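Local coordinates for putative capsid protein of prophage (Escherichia coli CFT073, PDB 3BQW) that is probably the major capsid protein of a prophage, a phage-coat subunit expected to assemble with its copies into the icosahedral shell around the viral DNA, at residues 28-33 and 260-265; 62-67 and 71-76; 150-153 and 157-160; 233-238 and 251-256; 318-321 and 327-330. All blocks are in the same frame, centred on the assembly; numbering follows the deposited sequence.

Five contacts sample three sheets of one capsid-type chain. Interaction 1 lies nearest the middle, its centre about 8 Å from the centre of the chain, and closes a loop of 226 residues within which interactions 2, 3 and 4 fall; interaction 5 follows it in sequence. Interactions 2 and 3, with centres about 10 Å apart, are two hairpins of one antiparallel four-stranded sheet, joined where strands 61-67 and 159-162 pair and by a salt bridge from R73 to E160. Interactions 1 and 4 touch through neighbouring strands 257-267 and 248-254. Interaction 5 stands on a third sheet, its centre about 47 Å from that of interaction 4, so the contacts, three of them within hairpins, sample widely separated parts of the subunit.

Interaction 1: 28-33 and 260-265; sequences SPLFTT and IVYSGK
A buried, wholly apolar contact, in which the first turn of helix 30-35 sets two side chains against strand 257-267, lies close to the middle of the chain. L30 and F31 come from the helix, I260 and Y262 from the strand, and no hydrogen bond crosses between the segments. The two aromatic rings form a T-shaped (edge-to-face) pair: the edge of F31 is directed at one face of Y262, with centroids 5.2 Å apart and planes at 63°. The nearest atom, F31 CE1, lies over that face toward the rim, 3.8 Å from Y262 CE2. With CG opposite its backbone N (chi1 179°), Y262 extends its ring between F31 and its own G264, whose backbone N sits over the centre of the opposite face. L30 runs past Y262 in the opposite sense; its CB approaches Y262 CE1 at 3.5 Å and its CD2 approaches Y262 CD1 at 3.5 Å. That same methyl also meets I260 CG2 at 3.7 Å, bridging the two inward-facing strand residues. At the helix start E137 accepts hydrogen bonds from F31 N and T32 OG1, and a weak one from the Y262 hydroxyl. Helix 113-146, which carries E137, flanks helix 30-35, while I208 of strand 206-209 and V248 of strand 248-254 pack against L30 and Y262 from the adjoining strands of the sheet.

Interaction 2: 62-67 and 71-76; sequences FCSPMV and VQRDKG
P65 and Q72 make the one hydrogen bond between the two segments, a backbone link from Q72 N to P65 O of 2.8 Å that is nearly straight at 164°. Next to it M66 and V71 form an antiparallel non-hydrogen-bonded pair, their side chains on one face of the sheet with M66 CG 4.0 Å from V71 CG2. V67 CG2 lies 3.6 Å from Q72 CD at this end of the contact. V71 reaches along its face with its other methyl, CG1, which lies 3.6 Å from S64 CB. Beyond, the second segment leaves regular strand geometry for a short 3-10 turn at 73-74 and comes back against the first at G76. There C63 O receives a CA-H...O contact from G76 CA at 2.9 Å, and the F62 ring lies with one face over the glycine, its CZ 3.4 Å from G76 C. R73 starts out away from strand 61-67, but a bend at chi3 (76°) brings its guanidinium back beside F62, the two planes only 14° apart and NH2 3.3 Å from F62 CD2. Outside the hairpin, salt bridges from NH2 to D162 and from NH1 to E160 hold that guanidinium, and F62 has a cation-pi contact with K164. With a single backbone bond between the segments, the rest of the contact is side-chain and CA-H...O packing, while D162 and E160 probably offset the charge of R73 and of the nearby K164.

Interaction 3: 150-153 and 157-160; sequences IIEG and ERYE
I151 and Y159 face each other as an antiparallel hydrogen-bonded pair, and their side chains run alongside one another in the same direction. The phenol ring turns a face to the isoleucine: I151 CB stands 4.0 Å from the ring centroid and 28° off its normal, a CH-pi contact, with CG2 close to the CE2 corner. What folds the tyrosine over its partner is a chi1 of 76°, which tucks the ring over its own backbone. Its hydroxyl reaches beyond the two segments to a hydrogen bond with the carbonyl of K83. Two backbone bonds frame the pair, I151 N to Y159 O at 2.8 Å and Y159 N to I151 O at 3.0 Å, and I151 O additionally receives a CA-H...O contact from R158 CA. Nearer the turn, E152 and R158 also lie side by side and point the same way, joined by a salt bridge in which R158 NE meets E152 OE2 at 3.0 Å. The carboxylate stands almost upright to the guanidinium, 84° between planes, and NE meets OE2 from above the carboxylate plane. I150, on the face shared with E160, completes the cluster by laying CG2 3.5 Å from R158 NE. M66 of strand 61-67 packs against both I150 and R158. Two antiparallel strands, 148-151 and 159-162, joined by a short connection form a beta hairpin at one edge of the four-stranded antiparallel sheet; the ion pair lies near its turn.

Interaction 4: 233-238 and 251-256; sequences SESAAE and KGYLGD
S235 and E238 converge on the hydroxyl of Y253 through two contrasting torsions. In S235 the OG is turned in above its own main chain, flanked by N and C (chi1 72°), whereas E238 has its CG opposite the backbone N (chi1 -160°) and continues extended. From the strand, the ring of Y253 reaches out so that only its tip enters the start of the helix. Both partners lie at the ring edge, near its plane. S235 OG donates to Y253 OH at 2.7 Å, and Y253 OH donates to E238 OE1 at 2.6 Å, so the tyrosine hydroxyl accepts from the serine and donates to the glutamate. The carboxylate is met on its anti side, 22° out of its plane. S235 is also the N-cap of helix 236-241: its OG accepts from E238 N at 3.0 Å. That one oxygen therefore caps the helix and holds the tyrosine, while S233 N reaches the other carboxylate oxygen, E238 OE2, weakly at 2.7 Å. The tyrosine hydroxyl and the S233 N-H would be expected to steady the negative charge of E238. The contact is small and centres on the Y253 hydroxyl. R231 packs against both E238 and Y253, and F250 sets its ring edge-to-face with that of Y253, whose backbone is hydrogen-bonded to D228. Strand 257-267 supplies A258, which touches A237 and Y253. The start of helix 236-241 thus meets strand 248-254 through Y253 and the neighbouring strand 257-267 through A237 on A258.

Interaction 5: 318-321 and 327-330; sequences WIED and EYVQ
W318 and Y328 exchange two backbone hydrogen bonds, Y328 N to W318 O at 2.8 Å and W318 N to Y328 O at 3.0 Å. W318 O also takes a CA-H...O contact from E327 CA. These bonds define an antiparallel hydrogen-bonded pair whose side chains share one face of the hairpin. Across it the indole turns one face to CB of Y328: a tryptophan chi1 of 75° folds the ring back over the main chain and toward the partner strand. Y328 CB is then only 3.6 Å from the centroid of the six-membered ring of W318, close to its normal, a CH-pi contact. The ring planes are 28° apart and so far offset that there is little true stacking, with Y328 CD2 3.6 Å from W318 NE1. At the far rim of the indole, W318 CZ3 meets Q330 CB at 3.6 Å, and E320 brings OE1 to the edge of the tyrosine, 3.5 Å from Y328 CE2. On the other face I319 CG1 packs against E327 CG at 3.7 Å. The carboxylate of E327 reaches a salt bridge with R117 of helix 113-146, and the amide of Q330 donates to the carbonyl of K88. K90 makes a cation-pi contact with Y328. The chemistry is thus divided by face, aromatic carbon covering one side of the hairpin while on the other a buried carboxylate, probably charged, ties the strand to the long helix.

Interaction 1: 28-33 and 260-265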
# COMPACT_ATOMS: atom_id res chain seq x y z
N SER A 28 2.35 -4.14 -6.94
CA SER A 28 2.07 -3.26 -5.81
C SER A 28 2.74 -3.79 -4.55
O SER A 28 3.11 -4.97 -4.47
CB SER A 28 0.56 -3.18 -5.56
OG SER A 28 -0.09 -2.56 -6.64
N PRO A 29 2.92 -2.93 -3.55
CA PRO A 29 3.52 -3.36 -2.30
C PRO A 29 2.77 -4.51 -1.60
O PRO A 29 1.65 -4.89 -1.99
CB PRO A 29 3.47 -2.09 -1.47
CG PRO A 29 3.47 -1.03 -2.42
CD PRO A 29 2.65 -1.49 -3.54
N LEU A 30 3.41 -5.07 -0.59
CA LEU A 30 3.00 -6.35 -0.02
C LEU A 30 1.58 -6.41 0.59
O LEU A 30 0.83 -7.30 0.26
CB LEU A 30 4.01 -6.79 1.04
CG LEU A 30 3.78 -8.19 1.65
CD1 LEU A 30 4.01 -9.25 0.64
CD2 LEU A 30 4.63 -8.38 2.92
N PHE A 31 1.25 -5.50 1.50
CA PHE A 31 -0.07 -5.52 2.15
C PHE A 31 -1.19 -5.32 1.14
O PHE A 31 -2.20 -6.03 1.18
CB PHE A 31 -0.15 -4.51 3.28
CG PHE A 31 0.50 -4.97 4.55
CD1 PHE A 31 1.89 -5.10 4.65
CD2 PHE A 31 -0.28 -5.32 5.66
CE1 PHE A 31 2.49 -5.53 5.85
CE2 PHE A 31 0.33 -5.76 6.86
CZ PHE A 31 1.71 -5.86 6.94
N THR A 32 -0.96 -4.41 0.19
CA THR A 32 -1.88 -4.22 -0.90
C THR A 32 -2.09 -5.52 -1.69
O THR A 32 -3.24 -5.95 -1.94
CB THR A 32 -1.41 -3.12 -1.83
OG1 THR A 32 -1.24 -1.91 -1.07
CG2 THR A 32 -2.43 -2.93 -2.97
N THR A 33 -0.99 -6.17 -2.02
CA THR A 33 -1.04 -7.39 -2.79
C THR A 33 -1.70 -8.56 -2.04
O THR A 33 -2.43 -9.33 -2.63
CB THR A 33 0.37 -7.76 -3.25
OG1 THR A 33 0.89 -6.68 -4.05
CG2 THR A 33 0.35 -9.06 -4.08
N ILE A 260 7.32 -13.99 6.49
CA ILE A 260 7.71 -12.86 5.65
C ILE A 260 8.27 -11.77 6.57
O ILE A 260 7.62 -11.36 7.54
CB ILE A 260 6.50 -12.30 4.84
CG1 ILE A 260 5.84 -13.40 3.97
CG2 ILE A 260 6.93 -11.12 3.95
CD1 ILE A 260 4.65 -12.88 3.07
N VAL A 261 9.49 -11.33 6.27
CA VAL A 261 10.06 -10.15 6.87
C VAL A 261 9.87 -8.98 5.92
O VAL A 261 10.24 -9.06 4.76
CB VAL A 261 11.55 -10.31 7.21
CG1 VAL A 261 12.10 -9.04 7.87
CG2 VAL A 261 11.75 -11.57 8.09
N TYR A 262 9.31 -7.90 6.44
CA TYR A 262 8.88 -6.78 5.63
C TYR A 262 9.58 -5.53 6.11
O TYR A 262 9.44 -5.14 7.25
CB TYR A 262 7.38 -6.63 5.76
CG TYR A 262 6.72 -5.48 5.01
CD1 TYR A 262 6.54 -5.53 3.63
CD2 TYR A 262 6.21 -4.40 5.67
CE1 TYR A 262 5.88 -4.50 2.95
CE2 TYR A 262 5.55 -3.37 4.99
CZ TYR A 262 5.39 -3.43 3.64
OH TYR A 262 4.75 -2.41 2.96
N SER A 263 10.33 -4.89 5.21
CA SER A 263 11.19 -3.76 5.53
C SER A 263 10.92 -2.54 4.65
O SER A 263 11.73 -1.64 4.61
CB SER A 263 12.66 -4.16 5.37
OG SER A 263 12.94 -5.35 6.10
N GLY A 264 9.76 -2.51 3.99
CA GLY A 264 9.39 -1.36 3.17
C GLY A 264 9.36 -0.00 3.87
O GLY A 264 8.86 0.13 4.99
N LYS A 265 9.85 1.02 3.18
CA LYS A 265 9.85 2.37 3.70
C LYS A 265 9.20 3.34 2.73
O LYS A 265 9.07 3.08 1.53
CB LYS A 265 11.28 2.83 4.00
CG LYS A 265 12.07 1.93 4.93
CD LYS A 265 13.41 2.54 5.23
CE LYS A 265 14.48 1.48 5.59
NZ LYS A 265 15.12 0.81 4.38

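Interaction 2: 62-67 and 71-76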
# COMPACT_ATOMS: atom_id res chain seq x y z
N PHE A 62 -17.00 3.59 10.03
CA PHE A 62 -17.35 4.65 10.95
C PHE A 62 -16.42 5.81 10.69
O PHE A 62 -15.21 5.74 10.92
CB PHE A 62 -17.22 4.15 12.38
CG PHE A 62 -17.85 5.06 13.42
CD1 PHE A 62 -19.18 4.96 13.72
CD2 PHE A 62 -17.07 5.95 14.13
CE1 PHE A 62 -19.74 5.76 14.69
CE2 PHE A 62 -17.61 6.76 15.10
CZ PHE A 62 -18.94 6.66 15.38
N CYS A 63 -17.00 6.88 10.18
CA CYS A 63 -16.28 8.04 9.73
C CYS A 63 -16.53 9.20 10.69
O CYS A 63 -17.67 9.51 11.02
CB CYS A 63 -16.72 8.39 8.31
SG CYS A 63 -16.19 7.12 7.14
N SER A 64 -15.44 9.81 11.14
CA SER A 64 -15.48 10.87 12.12
C SER A 64 -14.70 12.09 11.63
O SER A 64 -13.60 11.95 11.13
CB SER A 64 -14.85 10.39 13.44
OG SER A 64 -15.58 9.34 14.03
N PRO A 65 -15.24 13.31 11.87
CA PRO A 65 -14.44 14.46 11.53
C PRO A 65 -13.30 14.64 12.56
O PRO A 65 -13.30 14.00 13.64
CB PRO A 65 -15.45 15.62 11.59
CG PRO A 65 -16.50 15.19 12.51
CD PRO A 65 -16.51 13.67 12.52
N MET A 66 -12.37 15.53 12.23
CA MET A 66 -11.22 15.80 13.08
C MET A 66 -11.11 17.31 13.23
O MET A 66 -11.50 18.06 12.35
CB MET A 66 -9.93 15.22 12.48
CG MET A 66 -9.93 13.68 12.30
SD MET A 66 -8.46 12.96 11.55
CE MET A 66 -7.18 13.55 12.65
N VAL A 67 -10.61 17.74 14.38
CA VAL A 67 -10.24 19.13 14.61
C VAL A 67 -8.78 19.06 15.04
O VAL A 67 -8.47 18.59 16.13
CB VAL A 67 -11.12 19.79 15.69
CG1 VAL A 67 -10.80 21.30 15.85
CG2 VAL A 67 -12.61 19.60 15.36
N VAL A 71 -9.74 13.41 16.89
CA VAL A 71 -10.89 12.78 16.26
C VAL A 71 -12.15 13.09 17.07
O VAL A 71 -12.18 12.86 18.26
CB VAL A 71 -10.69 11.26 16.08
CG1 VAL A 71 -11.91 10.63 15.43
CG2 VAL A 71 -9.42 11.00 15.27
N GLN A 72 -13.17 13.64 16.41
CA GLN A 72 -14.47 13.94 17.04
C GLN A 72 -15.40 12.74 16.88
O GLN A 72 -16.31 12.75 16.05
CB GLN A 72 -15.16 15.16 16.39
CG GLN A 72 -14.29 16.38 16.16
CD GLN A 72 -13.79 16.98 17.45
OE1 GLN A 72 -14.51 17.73 18.11
NE2 GLN A 72 -12.56 16.65 17.82
N ARG A 73 -15.20 11.72 17.71
CA ARG A 73 -15.92 10.45 17.57
C ARG A 73 -17.41 10.57 17.87
O ARG A 73 -18.20 9.75 17.41
CB ARG A 73 -15.29 9.36 18.46
CG ARG A 73 -13.87 8.91 18.06
CD ARG A 73 -13.57 7.49 18.61
NE ARG A 73 -14.26 6.48 17.81
CZ ARG A 73 -13.77 5.92 16.69
NH1 ARG A 73 -12.56 6.22 16.23
NH2 ARG A 73 -14.51 5.03 16.04
N ASP A 74 -17.81 11.59 18.63
CA ASP A 74 -19.24 11.81 18.89
C ASP A 74 -19.94 12.32 17.65
O ASP A 74 -21.14 12.19 17.54
CB ASP A 74 -19.46 12.77 20.08
CG ASP A 74 -19.03 12.16 21.41
OD1 ASP A 74 -18.79 10.93 21.45
OD2 ASP A 74 -18.91 12.91 22.40
N LYS A 75 -19.17 12.89 16.72
CA LYS A 75 -19.68 13.30 15.41
C LYS A 75 -19.46 12.28 14.29
O LYS A 75 -19.69 12.58 13.14
CB LYS A 75 -19.10 14.66 15.01
CG LYS A 75 -19.56 15.81 15.92
CD LYS A 75 -18.98 17.14 15.49
CE LYS A 75 -19.18 18.20 16.57
NZ LYS A 75 -18.48 19.47 16.20
N GLY A 76 -19.04 11.07 14.64
CA GLY A 76 -18.86 10.01 13.66
C GLY A 76 -20.11 9.18 13.49
O GLY A 76 -20.96 9.15 14.36

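Interaction 3: 150-153 and 157-160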
# COMPACT_ATOMS: atom_id res chain seq x y z
N ILE A 150 -6.38 7.88 8.55
CA ILE A 150 -6.62 9.31 8.46
C ILE A 150 -6.60 9.73 7.01
O ILE A 150 -5.61 9.55 6.32
CB ILE A 150 -5.60 10.11 9.27
CG1 ILE A 150 -5.86 9.88 10.77
CG2 ILE A 150 -5.69 11.65 8.92
CD1 ILE A 150 -4.66 10.14 11.65
N ILE A 151 -7.72 10.27 6.53
CA ILE A 151 -7.89 10.61 5.13
C ILE A 151 -7.77 12.13 4.95
O ILE A 151 -8.43 12.90 5.64
CB ILE A 151 -9.25 10.09 4.59
CG1 ILE A 151 -9.42 8.57 4.87
CG2 ILE A 151 -9.45 10.43 3.09
CD1 ILE A 151 -8.22 7.68 4.47
N GLU A 152 -6.90 12.52 4.02
CA GLU A 152 -6.71 13.91 3.61
C GLU A 152 -6.65 13.98 2.07
O GLU A 152 -6.27 13.01 1.41
CB GLU A 152 -5.41 14.50 4.17
CG GLU A 152 -4.72 13.68 5.26
CD GLU A 152 -3.46 14.36 5.82
OE1 GLU A 152 -3.01 15.38 5.22
OE2 GLU A 152 -2.94 13.89 6.86
N GLY A 153 -6.97 15.13 1.51
CA GLY A 153 -6.88 15.30 0.07
C GLY A 153 -7.42 16.61 -0.46
O GLY A 153 -7.90 17.45 0.30
N GLU A 157 -12.01 18.02 3.96
CA GLU A 157 -11.40 18.18 5.26
C GLU A 157 -10.96 16.82 5.83
O GLU A 157 -11.67 15.81 5.71
CB GLU A 157 -12.35 18.89 6.22
CG GLU A 157 -12.22 20.42 6.16
CD GLU A 157 -13.01 21.09 7.27
OE1 GLU A 157 -14.16 20.65 7.51
OE2 GLU A 157 -12.48 22.05 7.90
N ARG A 158 -9.77 16.82 6.42
CA ARG A 158 -9.18 15.65 7.07
C ARG A 158 -10.16 14.97 8.02
O ARG A 158 -10.74 15.61 8.87
CB ARG A 158 -7.97 16.14 7.84
CG ARG A 158 -6.99 15.13 8.26
CD ARG A 158 -5.68 15.87 8.51
NE ARG A 158 -4.65 15.00 9.04
CZ ARG A 158 -4.25 14.96 10.30
NH1 ARG A 158 -4.79 15.75 11.22
NH2 ARG A 158 -3.30 14.10 10.65
N TYR A 159 -10.35 13.66 7.86
CA TYR A 159 -11.24 12.87 8.73
C TYR A 159 -10.70 11.44 8.92
O TYR A 159 -9.80 11.03 8.21
CB TYR A 159 -12.64 12.82 8.15
CG TYR A 159 -12.81 11.89 6.96
CD1 TYR A 159 -13.34 10.61 7.14
CD2 TYR A 159 -12.43 12.29 5.66
CE1 TYR A 159 -13.48 9.75 6.08
CE2 TYR A 159 -12.59 11.42 4.55
CZ TYR A 159 -13.10 10.14 4.79
OH TYR A 159 -13.28 9.26 3.75
N GLU A 160 -11.28 10.71 9.87
CA GLU A 160 -10.85 9.35 10.20
C GLU A 160 -11.87 8.34 9.69
O GLU A 160 -13.07 8.54 9.83
CB GLU A 160 -10.66 9.17 11.71
CG GLU A 160 -10.22 7.75 12.10
CD GLU A 160 -10.39 7.45 13.56
OE1 GLU A 160 -11.54 7.17 14.00
OE2 GLU A 160 -9.36 7.47 14.28

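Interaction 4: 233-238 and 251-256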
# COMPACT_ATOMS: atom_id res chain seq x y z
N SER A 233 7.23 -21.19 -4.45
CA SER A 233 5.99 -20.65 -5.04
C SER A 233 4.74 -21.46 -4.67
O SER A 233 3.72 -21.45 -5.39
CB SER A 233 6.15 -20.55 -6.55
OG SER A 233 7.27 -19.75 -6.86
N GLU A 234 4.82 -22.12 -3.51
CA GLU A 234 3.89 -23.17 -3.11
C GLU A 234 2.63 -22.56 -2.47
O GLU A 234 1.65 -23.29 -2.23
CB GLU A 234 4.61 -24.10 -2.12
CG GLU A 234 4.08 -25.54 -2.07
CD GLU A 234 5.04 -26.57 -2.69
OE1 GLU A 234 5.49 -26.37 -3.85
OE2 GLU A 234 5.35 -27.58 -2.01
N SER A 235 2.66 -21.25 -2.21
CA SER A 235 1.55 -20.54 -1.57
C SER A 235 1.34 -19.16 -2.20
O SER A 235 2.25 -18.61 -2.81
CB SER A 235 1.83 -20.39 -0.06
OG SER A 235 2.87 -19.46 0.23
N ALA A 236 0.13 -18.62 -2.04
CA ALA A 236 -0.15 -17.22 -2.37
C ALA A 236 0.81 -16.25 -1.65
O ALA A 236 1.25 -15.26 -2.24
CB ALA A 236 -1.59 -16.86 -2.03
N ALA A 237 1.11 -16.53 -0.38
CA ALA A 237 2.05 -15.71 0.41
C ALA A 237 3.40 -15.63 -0.29
O ALA A 237 3.96 -14.56 -0.49
CB ALA A 237 2.22 -16.30 1.83
N GLU A 238 3.89 -16.79 -0.71
CA GLU A 238 5.19 -16.91 -1.37
C GLU A 238 5.23 -16.27 -2.76
O GLU A 238 6.17 -15.55 -3.10
CB GLU A 238 5.53 -18.40 -1.45
CG GLU A 238 6.95 -18.64 -1.64
CD GLU A 238 7.30 -20.11 -1.59
OE1 GLU A 238 6.52 -20.96 -1.08
OE2 GLU A 238 8.40 -20.39 -2.10
N LYS A 251 10.92 -16.13 4.19
CA LYS A 251 11.82 -16.88 5.05
C LYS A 251 11.55 -18.37 5.08
O LYS A 251 12.46 -19.14 5.41
CB LYS A 251 11.73 -16.33 6.48
CG LYS A 251 12.27 -14.92 6.63
CD LYS A 251 13.72 -14.83 6.16
CE LYS A 251 14.25 -13.47 6.37
NZ LYS A 251 15.59 -13.29 5.82
N GLY A 252 10.33 -18.79 4.77
CA GLY A 252 9.96 -20.19 4.92
C GLY A 252 8.63 -20.33 5.63
O GLY A 252 7.81 -19.43 5.59
N TYR A 253 8.45 -21.47 6.28
CA TYR A 253 7.20 -21.83 6.92
C TYR A 253 7.42 -22.32 8.34
O TYR A 253 8.50 -22.85 8.67
CB TYR A 253 6.47 -22.91 6.12
CG TYR A 253 6.02 -22.46 4.74
CD1 TYR A 253 4.71 -22.01 4.52
CD2 TYR A 253 6.90 -22.46 3.67
CE1 TYR A 253 4.30 -21.59 3.25
CE2 TYR A 253 6.50 -22.04 2.40
CZ TYR A 253 5.21 -21.62 2.20
OH TYR A 253 4.84 -21.22 0.93
N LEU A 254 6.40 -22.11 9.17
CA LEU A 254 6.33 -22.66 10.52
C LEU A 254 5.03 -23.44 10.56
O LEU A 254 3.99 -22.91 10.92
CB LEU A 254 6.35 -21.50 11.52
CG LEU A 254 6.51 -21.70 13.02
CD1 LEU A 254 7.70 -22.63 13.36
CD2 LEU A 254 6.68 -20.31 13.70
N GLY A 255 5.06 -24.69 10.13
CA GLY A 255 3.83 -25.44 9.93
C GLY A 255 3.16 -24.88 8.69
O GLY A 255 3.78 -24.82 7.64
N ASP A 256 1.90 -24.44 8.82
CA ASP A 256 1.18 -23.85 7.68
C ASP A 256 1.23 -22.33 7.67
O ASP A 256 0.49 -21.69 6.92
CB ASP A 256 -0.27 -24.39 7.56
CG ASP A 256 -1.14 -24.16 8.81
OD1 ASP A 256 -0.66 -23.54 9.81
OD2 ASP A 256 -2.31 -24.60 8.79

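Interaction 5: 318-321 and 327-330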
# COMPACT_ATOMS: atom_id res chain seq x y z
N TRP A 318 1.36 18.81 -19.85
CA TRP A 318 1.06 20.13 -20.43
C TRP A 318 2.25 21.05 -20.30
O TRP A 318 3.12 20.83 -19.47
CB TRP A 318 -0.22 20.76 -19.81
CG TRP A 318 -0.04 21.31 -18.42
CD1 TRP A 318 0.24 22.60 -18.07
CD2 TRP A 318 -0.12 20.57 -17.19
NE1 TRP A 318 0.36 22.71 -16.70
CE2 TRP A 318 0.13 21.49 -16.13
CE3 TRP A 318 -0.37 19.23 -16.88
CZ2 TRP A 318 0.14 21.10 -14.80
CZ3 TRP A 318 -0.36 18.84 -15.54
CH2 TRP A 318 -0.11 19.78 -14.52
N ILE A 319 2.27 22.06 -21.17
CA ILE A 319 3.32 23.09 -21.24
C ILE A 319 2.63 24.42 -21.00
O ILE A 319 1.68 24.77 -21.69
CB ILE A 319 4.00 23.15 -22.62
CG1 ILE A 319 4.66 21.81 -22.97
CG2 ILE A 319 5.03 24.27 -22.66
CD1 ILE A 319 4.77 21.57 -24.48
N GLU A 320 3.11 25.16 -20.00
CA GLU A 320 2.55 26.45 -19.64
C GLU A 320 3.33 27.53 -20.34
O GLU A 320 4.52 27.36 -20.60
CB GLU A 320 2.68 26.66 -18.14
CG GLU A 320 1.92 25.68 -17.30
CD GLU A 320 1.70 26.19 -15.90
OE1 GLU A 320 2.65 26.78 -15.34
OE2 GLU A 320 0.59 26.01 -15.36
N ASP A 321 2.68 28.65 -20.63
CA ASP A 321 3.37 29.78 -21.24
C ASP A 321 3.96 30.69 -20.17
O ASP A 321 3.37 30.88 -19.11
CB ASP A 321 2.45 30.55 -22.17
CG ASP A 321 2.20 29.81 -23.47
OD1 ASP A 321 3.09 29.03 -23.90
OD2 ASP A 321 1.10 30.00 -24.05
N GLU A 327 7.01 22.79 -18.50
CA GLU A 327 6.25 21.61 -18.83
C GLU A 327 6.08 20.74 -17.58
O GLU A 327 7.00 20.62 -16.78
CB GLU A 327 6.96 20.83 -19.94
CG GLU A 327 6.17 19.62 -20.39
CD GLU A 327 6.86 18.82 -21.46
OE1 GLU A 327 7.89 19.27 -21.99
OE2 GLU A 327 6.37 17.73 -21.77
N TYR A 328 4.89 20.16 -17.41
CA TYR A 328 4.55 19.30 -16.27
C TYR A 328 3.96 17.99 -16.76
O TYR A 328 3.39 17.93 -17.84
CB TYR A 328 3.49 19.95 -15.37
CG TYR A 328 3.94 21.22 -14.73
CD1 TYR A 328 4.65 21.19 -13.54
CD2 TYR A 328 3.66 22.45 -15.32
CE1 TYR A 328 5.08 22.35 -12.94
CE2 TYR A 328 4.09 23.62 -14.72
CZ TYR A 328 4.80 23.55 -13.52
OH TYR A 328 5.24 24.69 -12.90
N VAL A 329 4.14 16.96 -15.94
CA VAL A 329 3.35 15.73 -16.01
C VAL A 329 2.73 15.56 -14.62
O VAL A 329 3.31 15.92 -13.59
CB VAL A 329 4.17 14.47 -16.49
CG1 VAL A 329 5.17 14.02 -15.46
CG2 VAL A 329 3.24 13.33 -16.79
N GLN A 330 1.51 15.05 -14.61
CA GLN A 330 0.75 14.89 -13.38
C GLN A 330 -0.18 13.70 -13.51
O GLN A 330 -0.75 13.46 -14.57
CB GLN A 330 -0.06 16.16 -13.15
CG GLN A 330 -0.93 16.15 -11.94
CD GLN A 330 -1.74 17.41 -11.85
OE1 GLN A 330 -2.52 17.70 -12.74
NE2 GLN A 330 -1.53 18.19 -10.78